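EDD domain protein, DegV family (Ruminococcus gnavus, PDB 3JR7) is of unknown biochemical role but, as a DegV-family protein, probably binds lipid, here with a polyether molecule in its ligand pocket. Local coordinates at residues E143-L148 and E168-E173; H175-L180 and D235-D240. All blocks are in the same frame, centred on the assembly; numbering follows the deposited sequence.

Contact 1 and contact 2 follow one another along the chain, and their centres lie about 16 Å apart. Helix 160-173, which supplies residues 168-173 to contact 1, runs almost directly into strand 176-179, which supplies the 175-180 side of contact 2, so the two sites are joined by a very short link. In contact 1, helix 141-155 rests on strand 22-27 of one mixed sheet and also reaches Phe277 in the other, the sheet on which contact 2 packs its helix. The bound polyether relates more directly to contact 2: Thr176 and Phe178 belong to its pocket, while Tyr177 between them points to helix 226-240.

Contact 1 (E143-L148 and E168-E173); sequences ETLIAL and ECYIEE
Tyr170 and Ile171 of one helix meet Leu145 and Ile146 of another, across a roughly antiparallel helical hairpin of the DegV fold (148° between directions, segment axes 10.2 Å apart). Tyr170 turns the edge of its ring toward the backbone of 143-148, where the N of Ile146 sits near the ring plane. Its hydroxyl end makes the closest contacts: OH is 3.3 Å from Leu145 CB and 3.4 Å from Leu145 CD1, so the root of the leucine and one of its methyls both touch the phenol oxygen. Farther back along the ring, Tyr170 CE2 comes 4.0 Å from Ile146 CG1. The ring reaches across because Tyr170 CG stands anti to its own backbone N (chi1 175°), which carries the phenol away from its helix. Beside the ring the two isoleucines cross at about a right angle, and their closest carbon pair is Ile146 CD1 against Ile171 CG1, at 3.6 Å. All four touching residues are buried. In the next layer, Leu145 also touches Phe277 of strand 275-280, and Ser136 touches Ile146. On the outer side of helix 160-173, Cys169 is exposed, and it has been seen in an interchain disulfide. The polar end of the tyrosine is satisfied just beyond its helix, where Tyr170 OH is hydrogen-bonded with Gln174 NE2.

Contact 2 (H175-L180 and D235-D240); sequences HTYFVL and DCVAAD
Tyr177 OH is gripped from two directions. It donates a hydrogen bond to Asp240 OD2, 2.5 Å away, a length so short that its exact value may be doubtful, and accepts one from a water whose oxygen lies 2.8 Å from it. The same water donates a second bond to the backbone O of Val237, at 2.9 Å, so a water bridge to the helix backbone runs alongside the direct bond to Asp240. OD2 comes in at the edge of the ring, in its plane, and the carboxylate is turned 27° from that plane. With acceptor and water both in place, the rotation of the hydroxyl is probably fixed.

This is a strand-to-helix packing of the α/β kind: strand 176-179, an inner strand of a six-stranded mixed sheet, runs antiparallel to the end of helix 226-240 (171°), with the segment axes 9.4 Å apart. Main-chain bonds hold the strand between strands 205-211 and 294-297. Its Tyr177 points to the helix, whereas Thr176 points away from it and, with Phe178, belongs to the pocket that holds the polyether.

Under one face of the Tyr177 ring sits Val237. Its CG2 makes a CH-pi contact 3.8 Å from the ring centroid, 19° off the normal and shifted toward the CG and CD2 rim. CG2 gets there by standing beside the backbone N of Val237, anti to the carbonyl carbon. Met233, one turn earlier on the helix, also touches the tyrosine. Cys236 adds a looser apolar touch, its CB 4.1 Å from Tyr177 CE1.

Contact 1 (E143-L148 and E168-E173)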
loop_
_atom_site.group_PDB
_atom_site.type_symbol
_atom_site.label_atom_id
_atom_site.label_comp_id
_atom_site.label_asym_id
_atom_site.label_seq_id
_atom_site.Cartn_x
_atom_site.Cartn_y
_atom_site.Cartn_z
ATOM N N GLU A 143 -2.012 -1.181 -2.614
ATOM C CA GLU A 143 -3.452 -0.971 -2.313
ATOM C C GLU A 143 -4.087 -0.020 -3.328
ATOM O O GLU A 143 -5.223 -0.225 -3.801
ATOM C CB GLU A 143 -3.606 -0.420 -0.908
ATOM C CG GLU A 143 -3.123 -1.388 0.189
ATOM C CD GLU A 143 -3.165 -0.772 1.576
ATOM O OE1 GLU A 143 -4.237 -0.309 1.992
ATOM O OE2 GLU A 143 -2.111 -0.749 2.243
ATOM N N THR A 144 -3.346 1.038 -3.660
ATOM C CA THR A 144 -3.784 2.045 -4.596
ATOM C C THR A 144 -4.132 1.377 -5.912
ATOM O O THR A 144 -5.225 1.587 -6.479
ATOM C CB THR A 144 -2.665 3.077 -4.862
ATOM O OG1 THR A 144 -2.155 3.583 -3.617
ATOM C CG2 THR A 144 -3.169 4.188 -5.724
ATOM N N LEU A 145 -3.217 0.547 -6.382
ATOM C CA LEU A 145 -3.409 -0.107 -7.679
ATOM C C LEU A 145 -4.612 -1.069 -7.675
ATOM O O LEU A 145 -5.359 -1.132 -8.645
ATOM C CB LEU A 145 -2.144 -0.836 -8.129
ATOM C CG LEU A 145 -1.051 0.029 -8.738
ATOM C CD1 LEU A 145 0.231 -0.797 -8.912
ATOM C CD2 LEU A 145 -1.496 0.664 -10.036
ATOM N N ILE A 146 -4.811 -1.763 -6.572
ATOM C CA ILE A 146 -5.993 -2.631 -6.389
ATOM C C ILE A 146 -7.314 -1.806 -6.443
ATOM O O ILE A 146 -8.222 -2.172 -7.174
ATOM C CB ILE A 146 -5.887 -3.445 -5.074
ATOM C CG1 ILE A 146 -4.694 -4.435 -5.154
ATOM C CG2 ILE A 146 -7.173 -4.234 -4.784
ATOM C CD1 ILE A 146 -4.272 -4.975 -3.797
ATOM N N ALA A 147 -7.353 -0.669 -5.743
ATOM C CA ALA A 147 -8.480 0.254 -5.781
ATOM C C ALA A 147 -8.779 0.701 -7.221
ATOM O O ALA A 147 -9.965 0.716 -7.633
ATOM C CB ALA A 147 -8.239 1.495 -4.892
ATOM N N LEU A 148 -7.726 1.059 -7.972
ATOM C CA LEU A 148 -7.859 1.425 -9.404
ATOM C C LEU A 148 -8.443 0.287 -10.248
ATOM O O LEU A 148 -9.281 0.488 -11.148
ATOM C CB LEU A 148 -6.514 1.904 -9.993
ATOM C CG LEU A 148 -6.036 3.283 -9.530
ATOM C CD1 LEU A 148 -4.649 3.635 -9.949
ATOM C CD2 LEU A 148 -7.052 4.408 -10.022
ATOM N N GLU A 168 -9.144 -10.201 -7.354
ATOM C CA GLU A 168 -8.348 -11.224 -6.701
ATOM C C GLU A 168 -7.279 -11.769 -7.656
ATOM O O GLU A 168 -6.161 -12.037 -7.209
ATOM C CB GLU A 168 -9.197 -12.344 -6.057
ATOM C CG GLU A 168 -10.052 -11.881 -4.861
ATOM C CD GLU A 168 -9.267 -11.630 -3.520
ATOM O OE1 GLU A 168 -7.993 -11.857 -3.530
ATOM O OE2 GLU A 168 -9.949 -11.253 -2.467
ATOM N N CYS A 169 -7.599 -11.905 -8.946
ATOM C CA CYS A 169 -6.604 -12.318 -9.945
ATOM C C CYS A 169 -5.493 -11.257 -10.037
ATOM O O CYS A 169 -4.306 -11.569 -9.984
ATOM C CB CYS A 169 -7.242 -12.530 -11.332
ATOM S SG CYS A 169 -6.008 -12.777 -12.687
ATOM N N TYR A 170 -5.892 -10.010 -10.181
ATOM C CA TYR A 170 -4.921 -8.932 -10.187
ATOM C C TYR A 170 -3.988 -8.981 -8.958
ATOM O O TYR A 170 -2.756 -8.826 -9.102
ATOM C CB TYR A 170 -5.598 -7.552 -10.312
ATOM C CG TYR A 170 -4.556 -6.443 -10.191
ATOM C CD1 TYR A 170 -3.537 -6.333 -11.133
ATOM C CD2 TYR A 170 -4.548 -5.561 -9.119
ATOM C CE1 TYR A 170 -2.538 -5.377 -11.009
ATOM C CE2 TYR A 170 -3.566 -4.575 -9.004
ATOM C CZ TYR A 170 -2.559 -4.504 -9.947
ATOM O OH TYR A 170 -1.551 -3.577 -9.837
ATOM N N ILE A 171 -4.540 -9.222 -7.770
ATOM C CA ILE A 171 -3.742 -9.308 -6.558
ATOM C C ILE A 171 -2.682 -10.399 -6.690
ATOM O O ILE A 171 -1.504 -10.208 -6.326
ATOM C CB ILE A 171 -4.645 -9.496 -5.344
ATOM C CG1 ILE A 171 -5.414 -8.162 -5.088
ATOM C CG2 ILE A 171 -3.888 -9.876 -4.126
ATOM C CD1 ILE A 171 -6.511 -8.278 -4.014
ATOM N N GLU A 172 -3.091 -11.521 -7.248
ATOM C CA GLU A 172 -2.183 -12.651 -7.488
ATOM C C GLU A 172 -1.065 -12.311 -8.490
ATOM O O GLU A 172 0.070 -12.738 -8.303
ATOM C CB GLU A 172 -3.021 -13.867 -7.983
ATOM C CG GLU A 172 -2.236 -15.179 -8.186
ATOM C CD GLU A 172 -1.736 -15.394 -9.603
ATOM O OE1 GLU A 172 -2.080 -14.603 -10.524
ATOM O OE2 GLU A 172 -0.996 -16.384 -9.799
ATOM N N GLU A 173 -1.366 -11.502 -9.507
ATOM C CA GLU A 173 -0.343 -11.050 -10.461
ATOM C C GLU A 173 0.595 -9.992 -9.898
ATOM O O GLU A 173 1.747 -9.897 -10.343
ATOM C CB GLU A 173 -0.986 -10.468 -11.721
ATOM C CG GLU A 173 -1.881 -11.525 -12.398
ATOM C CD GLU A 173 -2.841 -10.976 -13.478
ATOM O OE1 GLU A 173 -3.264 -9.808 -13.482
ATOM O OE2 GLU A 173 -3.201 -11.776 -14.345
#

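Contact 2 (H175-L180 and D235-D240)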
loop_
_atom_site.group_PDB
_atom_site.type_symbol
_atom_site.label_atom_id
_atom_site.label_comp_id
_atom_site.label_asym_id
_atom_site.label_seq_id
_atom_site.Cartn_x
_atom_site.Cartn_y
_atom_site.Cartn_z
ATOM N N HIS A 175 3.149 -7.780 -7.764
ATOM C CA HIS A 175 4.334 -7.924 -6.904
ATOM C C HIS A 175 4.809 -6.542 -6.424
ATOM O O HIS A 175 4.715 -5.571 -7.158
ATOM C CB HIS A 175 5.524 -8.527 -7.682
ATOM C CG HIS A 175 5.270 -9.889 -8.234
ATOM N ND1 HIS A 175 4.608 -10.088 -9.425
ATOM C CD2 HIS A 175 5.520 -11.118 -7.729
ATOM C CE1 HIS A 175 4.489 -11.387 -9.642
ATOM N NE2 HIS A 175 5.020 -12.031 -8.623
ATOM N N THR A 176 5.364 -6.498 -5.217
ATOM C CA THR A 176 5.814 -5.279 -4.560
ATOM C C THR A 176 7.305 -5.390 -4.255
ATOM O O THR A 176 7.825 -6.468 -3.882
ATOM C CB THR A 176 5.075 -5.096 -3.204
ATOM O OG1 THR A 176 3.678 -5.128 -3.458
ATOM C CG2 THR A 176 5.441 -3.752 -2.470
ATOM N N TYR A 177 7.982 -4.264 -4.382
ATOM C CA TYR A 177 9.435 -4.169 -4.157
ATOM C C TYR A 177 9.727 -2.868 -3.463
ATOM O O TYR A 177 9.026 -1.881 -3.696
ATOM C CB TYR A 177 10.145 -4.161 -5.508
ATOM C CG TYR A 177 9.757 -5.289 -6.412
ATOM C CD1 TYR A 177 10.530 -6.431 -6.494
ATOM C CD2 TYR A 177 8.598 -5.210 -7.191
ATOM C CE1 TYR A 177 10.151 -7.483 -7.316
ATOM C CE2 TYR A 177 8.237 -6.222 -8.006
ATOM C CZ TYR A 177 9.018 -7.358 -8.074
ATOM O OH TYR A 177 8.639 -8.386 -8.902
ATOM N N PHE A 178 10.751 -2.835 -2.629
ATOM C CA PHE A 178 11.157 -1.590 -2.018
ATOM C C PHE A 178 12.609 -1.568 -1.623
ATOM O O PHE A 178 13.227 -2.615 -1.389
ATOM C CB PHE A 178 10.270 -1.209 -0.841
ATOM C CG PHE A 178 10.262 -2.165 0.318
ATOM C CD1 PHE A 178 10.960 -1.887 1.479
ATOM C CD2 PHE A 178 9.435 -3.264 0.311
ATOM C CE1 PHE A 178 10.854 -2.707 2.593
ATOM C CE2 PHE A 178 9.335 -4.121 1.425
ATOM C CZ PHE A 178 10.041 -3.862 2.539
ATOM N N VAL A 179 13.133 -0.359 -1.555
ATOM C CA VAL A 179 14.447 -0.061 -1.003
ATOM C C VAL A 179 14.294 1.165 -0.082
ATOM O O VAL A 179 13.731 2.218 -0.472
ATOM C CB VAL A 179 15.500 0.268 -2.106
ATOM C CG1 VAL A 179 16.840 0.615 -1.471
ATOM C CG2 VAL A 179 15.681 -0.903 -3.069
ATOM N N LEU A 180 14.765 1.014 1.140
ATOM C CA LEU A 180 14.707 2.061 2.133
ATOM C C LEU A 180 16.108 2.495 2.537
ATOM O O LEU A 180 17.049 1.740 2.368
ATOM C CB LEU A 180 14.016 1.553 3.399
ATOM C CG LEU A 180 12.652 0.903 3.172
ATOM C CD1 LEU A 180 11.995 0.590 4.526
ATOM C CD2 LEU A 180 11.774 1.768 2.278
ATOM N N ASP A 235 15.945 -4.298 -12.030
ATOM C CA ASP A 235 16.147 -5.605 -12.610
ATOM C C ASP A 235 15.184 -6.613 -11.969
ATOM O O ASP A 235 14.624 -7.427 -12.698
ATOM C CB ASP A 235 17.578 -6.111 -12.462
ATOM C CG ASP A 235 18.580 -5.291 -13.253
ATOM O OD1 ASP A 235 18.206 -4.665 -14.263
ATOM O OD2 ASP A 235 19.771 -5.282 -12.850
ATOM N N CYS A 236 15.015 -6.586 -10.638
ATOM C CA CYS A 236 14.113 -7.556 -9.985
ATOM C C CYS A 236 12.695 -7.404 -10.499
ATOM O O CYS A 236 12.012 -8.401 -10.822
ATOM C CB CYS A 236 14.096 -7.387 -8.497
ATOM S SG CYS A 236 15.592 -7.882 -7.671
ATOM N N VAL A 237 12.238 -6.167 -10.599
ATOM C CA VAL A 237 10.879 -5.903 -11.068
ATOM C C VAL A 237 10.742 -6.451 -12.475
ATOM O O VAL A 237 9.770 -7.160 -12.796
ATOM C CB VAL A 237 10.553 -4.409 -11.095
ATOM C CG1 VAL A 237 9.160 -4.206 -11.638
ATOM C CG2 VAL A 237 10.745 -3.776 -9.695
ATOM N N ALA A 238 11.752 -6.164 -13.292
ATOM C CA ALA A 238 11.736 -6.580 -14.688
ATOM C C ALA A 238 11.766 -8.106 -14.856
ATOM O O ALA A 238 11.123 -8.644 -15.765
ATOM C CB ALA A 238 12.882 -5.915 -15.471
ATOM N N ALA A 239 12.493 -8.798 -13.978
ATOM C CA ALA A 239 12.567 -10.273 -14.026
ATOM C C ALA A 239 11.228 -10.978 -13.740
ATOM O O ALA A 239 11.016 -12.092 -14.195
ATOM C CB ALA A 239 13.638 -10.790 -13.063
ATOM N N ASP A 240 10.367 -10.344 -12.943
ATOM C CA ASP A 240 9.118 -10.944 -12.518
ATOM C C ASP A 240 7.956 -10.490 -13.389
ATOM O O ASP A 240 6.949 -11.178 -13.452
ATOM C CB ASP A 240 8.778 -10.577 -11.066
ATOM C CG ASP A 240 9.720 -11.182 -10.049
ATOM O OD1 ASP A 240 10.352 -12.235 -10.338
ATOM O OD2 ASP A 240 9.825 -10.586 -8.938
HETATM O O HOH W 1 7.384 -7.425 -11.208
#